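Local structure of plasma serine protease inhibitor (Homo sapiens, 3DY0) at residues T108-S111 against A112-L116; K69-H72 against R73-Q77; G237-Q240 against Q241-G245. The protein inhibits serine proteases in a heparin-dependent manner, binding irreversibly to their active-site serine and regulating proteolysis in blood plasma and other body fluids. One frame throughout, in Å; residues are numbered along the deposited sequence.

Interaction 1 of 3, residues T108-S111 against A112-L116; sequences TFVS and AMKTL
Phe109 and Met113 meet one turn apart on helix 107-117, the helix of the beta-alpha-beta unit that joins strand 90-99 to the parallel strand 120-123, and their contact is of the Met-aromatic kind. It is the tightly packed part. The two side chains run side by side in the same direction, and Met113 lays its CG over one face of the ring, nearer the rim than the middle, with 3.6 Å between CG and Phe109 CZ. The bend at chi2 (-72°) keeps the sulfur near: Met113 SD stands 4.6 Å from the centroid of the Phe109 ring, obliquely and not over the face. Both residues are buried, and both pack against Leu45 of helix 33-45 and Leu97 of strand 90-99.

On the outer side of the helix the packing thins. Here Lys114 is extended beyond CG and runs alongside Val110, touching it with its aliphatic part, CE to Val110 CG1 at 3.5 Å. Thr108, Ser111, Lys114 and Thr115 are all exposed. In the conformer modelled here, one of two, Ser111 OG bonds to Asp107 O.

Ordinary i to i+4 backbone bonds tie the turn together, among them Met113 N to Phe109 O at 2.9 Å. Ser111 O carries a double load. With OG1 anti to its own carbonyl carbon (chi1 -59°), Thr115 can donate its hydroxyl to the oxygen that its amide already uses. Thr115 N at 2.9 Å and Thr115 OG1 at 3.1 Å reach Ser111 O from opposite faces of that carbonyl plane.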
loop_
_atom_site.group_PDB
_atom_site.type_symbol
_atom_site.label_atom_id
_atom_site.label_comp_id
_atom_site.label_asym_id
_atom_site.label_seq_id
_atom_site.Cartn_x
_atom_site.Cartn_y
_atom_site.Cartn_z
ATOM N N THR A 108 16.313 -15.036 -17.956
ATOM C CA THR A 108 15.863 -15.536 -16.664
ATOM C C THR A 108 14.965 -14.582 -15.885
ATOM O O THR A 108 14.035 -15.022 -15.211
ATOM C CB THR A 108 17.065 -15.919 -15.784
ATOM O OG1 THR A 108 17.963 -14.806 -15.693
ATOM C CG2 THR A 108 17.799 -17.110 -16.382
ATOM N N PHE A 109 15.241 -13.285 -15.971
ATOM C CA PHE A 109 14.434 -12.294 -15.262
ATOM C C PHE A 109 13.050 -12.194 -15.892
ATOM O O PHE A 109 12.039 -12.189 -15.196
ATOM C CB PHE A 109 15.115 -10.926 -15.294
ATOM C CG PHE A 109 14.279 -9.820 -14.711
ATOM C CD1 PHE A 109 13.970 -9.801 -13.353
ATOM C CD2 PHE A 109 13.791 -8.806 -15.523
ATOM C CE1 PHE A 109 13.179 -8.782 -12.817
ATOM C CE2 PHE A 109 13.000 -7.784 -14.997
ATOM C CZ PHE A 109 12.695 -7.773 -13.644
ATOM N N VAL A 110 13.006 -12.113 -17.216
ATOM C CA VAL A 110 11.725 -12.024 -17.903
ATOM C C VAL A 110 10.874 -13.265 -17.635
ATOM O O VAL A 110 9.668 -13.161 -17.414
ATOM C CB VAL A 110 11.919 -11.845 -19.422
ATOM C CG1 VAL A 110 10.572 -11.869 -20.125
ATOM C CG2 VAL A 110 12.628 -10.535 -19.695
ATOM N N SER A 111 11.503 -14.436 -17.645
ATOM C CA SER A 111 10.790 -15.687 -17.399
ATOM C C SER A 111 10.249 -15.754 -15.974
ATOM O O SER A 111 9.121 -16.192 -15.748
ATOM C CB SER A 111 11.709 -16.885 -17.657
ATOM O OG SER A 111 12.032 -16.993 -19.034
ATOM N N ALA A 112 11.059 -15.319 -15.013
ATOM C CA ALA A 112 10.650 -15.331 -13.615
ATOM C C ALA A 112 9.486 -14.371 -13.404
ATOM O O ALA A 112 8.539 -14.672 -12.675
ATOM C CB ALA A 112 11.823 -14.936 -12.725
ATOM N N MET A 113 9.560 -13.210 -14.044
ATOM C CA MET A 113 8.505 -12.214 -13.922
ATOM C C MET A 113 7.182 -12.731 -14.477
ATOM O O MET A 113 6.127 -12.515 -13.883
ATOM C CB MET A 113 8.915 -10.926 -14.638
ATOM C CG MET A 113 9.955 -10.104 -13.881
ATOM S SD MET A 113 9.253 -9.294 -12.409
ATOM C CE MET A 113 8.566 -7.843 -13.157
ATOM N N LYS A 114 7.240 -13.424 -15.610
ATOM C CA LYS A 114 6.029 -13.960 -16.220
ATOM C C LYS A 114 5.451 -15.131 -15.432
ATOM O O LYS A 114 4.239 -15.214 -15.235
ATOM C CB LYS A 114 6.314 -14.386 -17.667
ATOM C CG LYS A 114 6.563 -13.207 -18.604
ATOM C CD LYS A 114 6.899 -13.648 -20.029
ATOM C CE LYS A 114 7.180 -12.444 -20.923
ATOM N NZ LYS A 114 7.604 -12.846 -22.298
ATOM N N THR A 115 6.320 -16.023 -14.966
ATOM C CA THR A 115 5.891 -17.206 -14.224
ATOM C C THR A 115 5.480 -16.957 -12.776
ATOM O O THR A 115 4.429 -17.422 -12.332
ATOM C CB THR A 115 6.997 -18.278 -14.225
ATOM O OG1 THR A 115 7.301 -18.645 -15.575
ATOM C CG2 THR A 115 6.544 -19.518 -13.461
ATOM N N LEU A 116 6.315 -16.233 -12.041
ATOM C CA LEU A 116 6.047 -15.952 -10.639
ATOM C C LEU A 116 5.110 -14.777 -10.402
ATOM O O LEU A 116 4.269 -14.822 -9.506
ATOM C CB LEU A 116 7.361 -15.690 -9.901
ATOM C CG LEU A 116 8.348 -16.856 -9.809
ATOM C CD1 LEU A 116 9.670 -16.357 -9.249
ATOM C CD2 LEU A 116 7.768 -17.955 -8.930
#

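Interaction 2 of 3, residues K69-H72 against R73-Q77; sequences KELH and RGFQQ
The guanidinium of Arg73 is gripped at its rim, with the carboxylate of Glu70 on one side and the amide oxygen of Gln77 on another; within this stretch its polar partners come at the edge and not over a face. Glu70 takes the side-on position, giving one oxygen to each of two nitrogens. Arg73 NE donates to Glu70 OE1 at 2.9 Å, almost straight and exactly in the guanidinium plane. Arg73 NH1 reaches the syn lone pair of Glu70 OE2 at 2.8 Å, a more bent bond that leaves the plane somewhat. The two flat groups are therefore twisted by 42° and do not form a coplanar pair. Farther round the rim, Arg73 NH2 donates to Gln77 OE1 at 2.6 Å, and the rotation of the arginine is fixed from both ends. The bend at chi3 (67°) lays the guanidinium forward along the helix, toward Gln77. The result is an i to i+3 salt bridge continued by an i to i+4 hydrogen bond along one face of the helix.

The ring of Phe75 lies beside Leu71, the two side chains pointing the same way. Leu71 CD1 touches CE2 of Phe75 at 3.8 Å, while Leu71 O approaches the same ring obliquely. Backbone bonds run underneath, such as Gln76 N to His72 O at 2.8 Å.

His72 and Phe75 turn the inner side of helix 65-81 to its neighbours. Both pack on helix 33-45, His72 at Ser44 and Leu45, Phe75 at Met38 and Ala41. Helix 107-117 also packs here: His72 ND1 is hydrogen-bonded to Tyr117 OH, Gln76 NE2 to Thr115 O, Phe75 touches Tyr117, and Leu116 packs on both His72 and Gln76.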
loop_
_atom_site.group_PDB
_atom_site.type_symbol
_atom_site.label_atom_id
_atom_site.label_comp_id
_atom_site.label_asym_id
_atom_site.label_seq_id
_atom_site.Cartn_x
_atom_site.Cartn_y
_atom_site.Cartn_z
ATOM N N LYS A 69 12.668 -18.368 -1.492
ATOM C CA LYS A 69 11.812 -19.175 -2.351
ATOM C C LYS A 69 10.360 -19.008 -1.918
ATOM O O LYS A 69 9.463 -18.863 -2.753
ATOM C CB LYS A 69 12.212 -20.651 -2.260
ATOM C CG LYS A 69 11.294 -21.603 -3.016
ATOM C CD LYS A 69 11.695 -23.051 -2.763
ATOM C CE LYS A 69 10.721 -24.024 -3.409
ATOM N NZ LYS A 69 11.104 -25.443 -3.142
ATOM N N GLU A 70 10.137 -19.019 -0.608
ATOM C CA GLU A 70 8.797 -18.876 -0.055
ATOM C C GLU A 70 8.228 -17.494 -0.338
ATOM O O GLU A 70 7.021 -17.338 -0.511
ATOM C CB GLU A 70 8.821 -19.132 1.456
ATOM C CG GLU A 70 7.483 -18.944 2.166
ATOM C CD GLU A 70 6.354 -19.741 1.534
ATOM O OE1 GLU A 70 6.592 -20.898 1.127
ATOM O OE2 GLU A 70 5.222 -19.214 1.457
ATOM N N LEU A 71 9.099 -16.491 -0.374
ATOM C CA LEU A 71 8.653 -15.129 -0.650
ATOM C C LEU A 71 7.953 -15.097 -2.006
ATOM O O LEU A 71 6.815 -14.637 -2.121
ATOM C CB LEU A 71 9.848 -14.167 -0.672
ATOM C CG LEU A 71 9.563 -12.734 -1.148
ATOM C CD1 LEU A 71 8.654 -12.029 -0.159
ATOM C CD2 LEU A 71 10.874 -11.969 -1.302
ATOM N N HIS A 72 8.639 -15.592 -3.029
ATOM C CA HIS A 72 8.080 -15.599 -4.374
ATOM C C HIS A 72 6.921 -16.569 -4.520
ATOM O O HIS A 72 5.939 -16.256 -5.186
ATOM C CB HIS A 72 9.169 -15.917 -5.400
ATOM C CG HIS A 72 10.308 -14.947 -5.383
ATOM N ND1 HIS A 72 10.137 -13.591 -5.575
ATOM C CD2 HIS A 72 11.634 -15.133 -5.180
ATOM C CE1 HIS A 72 11.308 -12.986 -5.490
ATOM N NE2 HIS A 72 12.234 -13.899 -5.251
ATOM N N ARG A 73 7.030 -17.742 -3.900
ATOM C CA ARG A 73 5.957 -18.731 -3.979
ATOM C C ARG A 73 4.682 -18.150 -3.375
ATOM O O ARG A 73 3.589 -18.331 -3.914
ATOM C CB ARG A 73 6.344 -20.005 -3.221
ATOM C CG ARG A 73 5.371 -21.162 -3.423
ATOM C CD ARG A 73 5.320 -22.061 -2.198
ATOM N NE ARG A 73 4.725 -21.375 -1.053
ATOM C CZ ARG A 73 3.456 -20.980 -0.993
ATOM N NH1 ARG A 73 3.003 -20.358 0.087
ATOM N NH2 ARG A 73 2.637 -21.216 -2.009
ATOM N N GLY A 74 4.829 -17.450 -2.253
ATOM C CA GLY A 74 3.684 -16.844 -1.595
ATOM C C GLY A 74 2.998 -15.808 -2.467
ATOM O O GLY A 74 1.770 -15.767 -2.541
ATOM N N PHE A 75 3.788 -14.967 -3.130
ATOM C CA PHE A 75 3.226 -13.944 -4.000
ATOM C C PHE A 75 2.614 -14.559 -5.253
ATOM O O PHE A 75 1.603 -14.076 -5.747
ATOM C CB PHE A 75 4.291 -12.910 -4.388
ATOM C CG PHE A 75 4.453 -11.798 -3.383
ATOM C CD1 PHE A 75 3.339 -11.178 -2.829
ATOM C CD2 PHE A 75 5.716 -11.356 -3.013
ATOM C CE1 PHE A 75 3.477 -10.127 -1.919
ATOM C CE2 PHE A 75 5.867 -10.302 -2.100
ATOM C CZ PHE A 75 4.748 -9.690 -1.557
ATOM N N GLN A 76 3.233 -15.616 -5.770
ATOM C CA GLN A 76 2.699 -16.288 -6.952
ATOM C C GLN A 76 1.337 -16.892 -6.597
ATOM O O GLN A 76 0.387 -16.826 -7.380
ATOM C CB GLN A 76 3.652 -17.395 -7.412
ATOM C CG GLN A 76 3.144 -18.177 -8.611
ATOM C CD GLN A 76 3.978 -19.413 -8.889
ATOM O OE1 GLN A 76 4.217 -20.225 -7.996
ATOM N NE2 GLN A 76 4.422 -19.564 -10.133
ATOM N N GLN A 77 1.243 -17.479 -5.408
ATOM C CA GLN A 77 -0.005 -18.085 -4.957
ATOM C C GLN A 77 -1.090 -17.018 -4.828
ATOM O O GLN A 77 -2.238 -17.234 -5.211
ATOM C CB GLN A 77 0.207 -18.778 -3.607
ATOM C CG GLN A 77 -1.032 -19.465 -3.051
ATOM C CD GLN A 77 -0.807 -20.019 -1.656
ATOM O OE1 GLN A 77 0.151 -20.751 -1.416
ATOM N NE2 GLN A 77 -1.692 -19.669 -0.729
#

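Interaction 3 of 3, residues G237-Q240 against Q241-G245; sequences GKMQ and QVENG
Gln240 and Asn244 reach across one helical turn with their amide planes 37° apart. Gln240 bends at chi2 (62°), which brings its NE2 over to Asn244 OD1 at 2.9 Å. That oxygen lies in the amide plane of Gln240, yet the donor sits above the plane of the Asn244 carbonyl, so the bond is well aimed from one side only. Gln240 and Glu243 cross at about a right angle. Their OE1 atoms do not bond directly; a water donates to both, at 3.1 Å to Gln240 OE1 and 2.8 Å to Glu243 OE1.

On the inner side Glu243 slants across Met239, with CG 3.8 Å from Met239 SD. The other carboxylate oxygen, OE2, is held by Tyr17 OH and by a salt bridge to a basic side chain of the bound peptide.

Lys238 and Gln241 run side by side instead. Lys238 NZ meets Gln241 OE1 at a long 3.3 Å, from above the amide plane, while Gln241 NE2 is given to Leu214 O. The side chain of Gln241 is about 10 Å from a bound sulfated glucosamine (SGN) and does not touch it.

This is the opening turn of helix 239-245. Lys238 occupies the N-cap position and its O accepts from Val242 N at 2.9 Å. A water linking Gly237 O to Gln241 N extends the bonding back into the loop, where the helix begins and direct i to i+4 bonding has not yet set in.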
loop_
_atom_site.group_PDB
_atom_site.type_symbol
_atom_site.label_atom_id
_atom_site.label_comp_id
_atom_site.label_asym_id
_atom_site.label_seq_id
_atom_site.Cartn_x
_atom_site.Cartn_y
_atom_site.Cartn_z
ATOM N N GLY A 237 -3.805 12.399 22.844
ATOM C CA GLY A 237 -2.357 12.540 22.915
ATOM C C GLY A 237 -1.511 11.292 22.735
ATOM O O GLY A 237 -0.299 11.333 22.950
ATOM N N LYS A 238 -2.118 10.190 22.308
ATOM C CA LYS A 238 -1.365 8.951 22.162
ATOM C C LYS A 238 -1.135 8.426 20.749
ATOM O O LYS A 238 -0.738 7.275 20.589
ATOM C CB LYS A 238 -2.020 7.852 23.003
ATOM C CG LYS A 238 -2.029 8.129 24.506
ATOM C CD LYS A 238 -0.618 8.172 25.072
ATOM C CE LYS A 238 -0.631 8.337 26.586
ATOM N NZ LYS A 238 0.746 8.247 27.153
ATOM N N MET A 239 -1.361 9.249 19.730
ATOM C CA MET A 239 -1.137 8.787 18.359
ATOM C C MET A 239 0.314 8.359 18.130
ATOM O O MET A 239 0.563 7.325 17.523
ATOM C CB MET A 239 -1.519 9.868 17.342
ATOM C CG MET A 239 -1.166 9.515 15.888
ATOM S SD MET A 239 -1.942 7.985 15.269
ATOM C CE MET A 239 -3.555 8.610 14.746
ATOM N N GLN A 240 1.271 9.148 18.616
ATOM C CA GLN A 240 2.681 8.811 18.433
ATOM C C GLN A 240 2.992 7.476 19.103
ATOM O O GLN A 240 3.712 6.636 18.553
ATOM C CB GLN A 240 3.570 9.910 19.026
ATOM C CG GLN A 240 5.054 9.715 18.751
ATOM C CD GLN A 240 5.379 9.733 17.268
ATOM O OE1 GLN A 240 5.098 10.709 16.571
ATOM N NE2 GLN A 240 5.974 8.651 16.778
ATOM N N GLN A 241 2.436 7.285 20.295
ATOM C CA GLN A 241 2.634 6.058 21.049
ATOM C C GLN A 241 2.086 4.862 20.277
ATOM O O GLN A 241 2.712 3.804 20.229
ATOM C CB GLN A 241 1.940 6.171 22.409
ATOM C CG GLN A 241 2.033 4.921 23.265
ATOM C CD GLN A 241 1.621 5.181 24.697
ATOM O OE1 GLN A 241 2.295 5.915 25.425
ATOM N NE2 GLN A 241 0.507 4.593 25.109
ATOM N N VAL A 242 0.913 5.030 19.676
ATOM C CA VAL A 242 0.315 3.952 18.903
ATOM C C VAL A 242 1.171 3.672 17.670
ATOM O O VAL A 242 1.464 2.519 17.360
ATOM C CB VAL A 242 -1.136 4.302 18.487
ATOM C CG1 VAL A 242 -1.651 3.313 17.445
ATOM C CG2 VAL A 242 -2.038 4.268 19.718
ATOM N N GLU A 243 1.588 4.727 16.978
ATOM C CA GLU A 243 2.422 4.560 15.787
ATOM C C GLU A 243 3.719 3.824 16.127
ATOM O O GLU A 243 4.160 2.952 15.376
ATOM C CB GLU A 243 2.735 5.924 15.164
ATOM C CG GLU A 243 1.510 6.624 14.589
ATOM C CD GLU A 243 1.822 8.008 14.059
ATOM O OE1 GLU A 243 2.388 8.815 14.823
ATOM O OE2 GLU A 243 1.498 8.293 12.887
ATOM N N ASN A 244 4.326 4.164 17.259
ATOM C CA ASN A 244 5.564 3.503 17.668
ATOM C C ASN A 244 5.348 2.021 17.970
ATOM O O ASN A 244 6.266 1.209 17.827
ATOM C CB ASN A 244 6.163 4.182 18.908
ATOM C CG ASN A 244 6.578 5.620 18.651
ATOM O OD1 ASN A 244 6.938 5.989 17.532
ATOM N ND2 ASN A 244 6.551 6.437 19.699
ATOM N N GLY A 245 4.131 1.671 18.378
ATOM C CA GLY A 245 3.827 0.293 18.716
ATOM C C GLY A 245 3.307 -0.579 17.588
ATOM O O GLY A 245 3.153 -1.791 17.760
HETATM O O HOH W 1 1.893 9.660 22.099
HETATM O O HOH W 2 4.826 9.699 13.650
#

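Each contact lies within a single helix or its first turn, so none closes a long loop, and they follow one another without nesting or crossing. From the N terminus, interaction 2 comes first on helix 65-81, then interaction 1 on helix 107-117, with strand 90-99 between them. These two touch, their centres about 13 Å apart; both lean on helix 33-45, and interaction 1 also packs on strand 90-99 of the sheet. Interaction 3 follows much later, on helix 239-245 after strand 228-234. It lies on the opposite side of the chain's centre from interaction 1, with about 30 Å between nearest atoms, and about 21 Å from interaction 2.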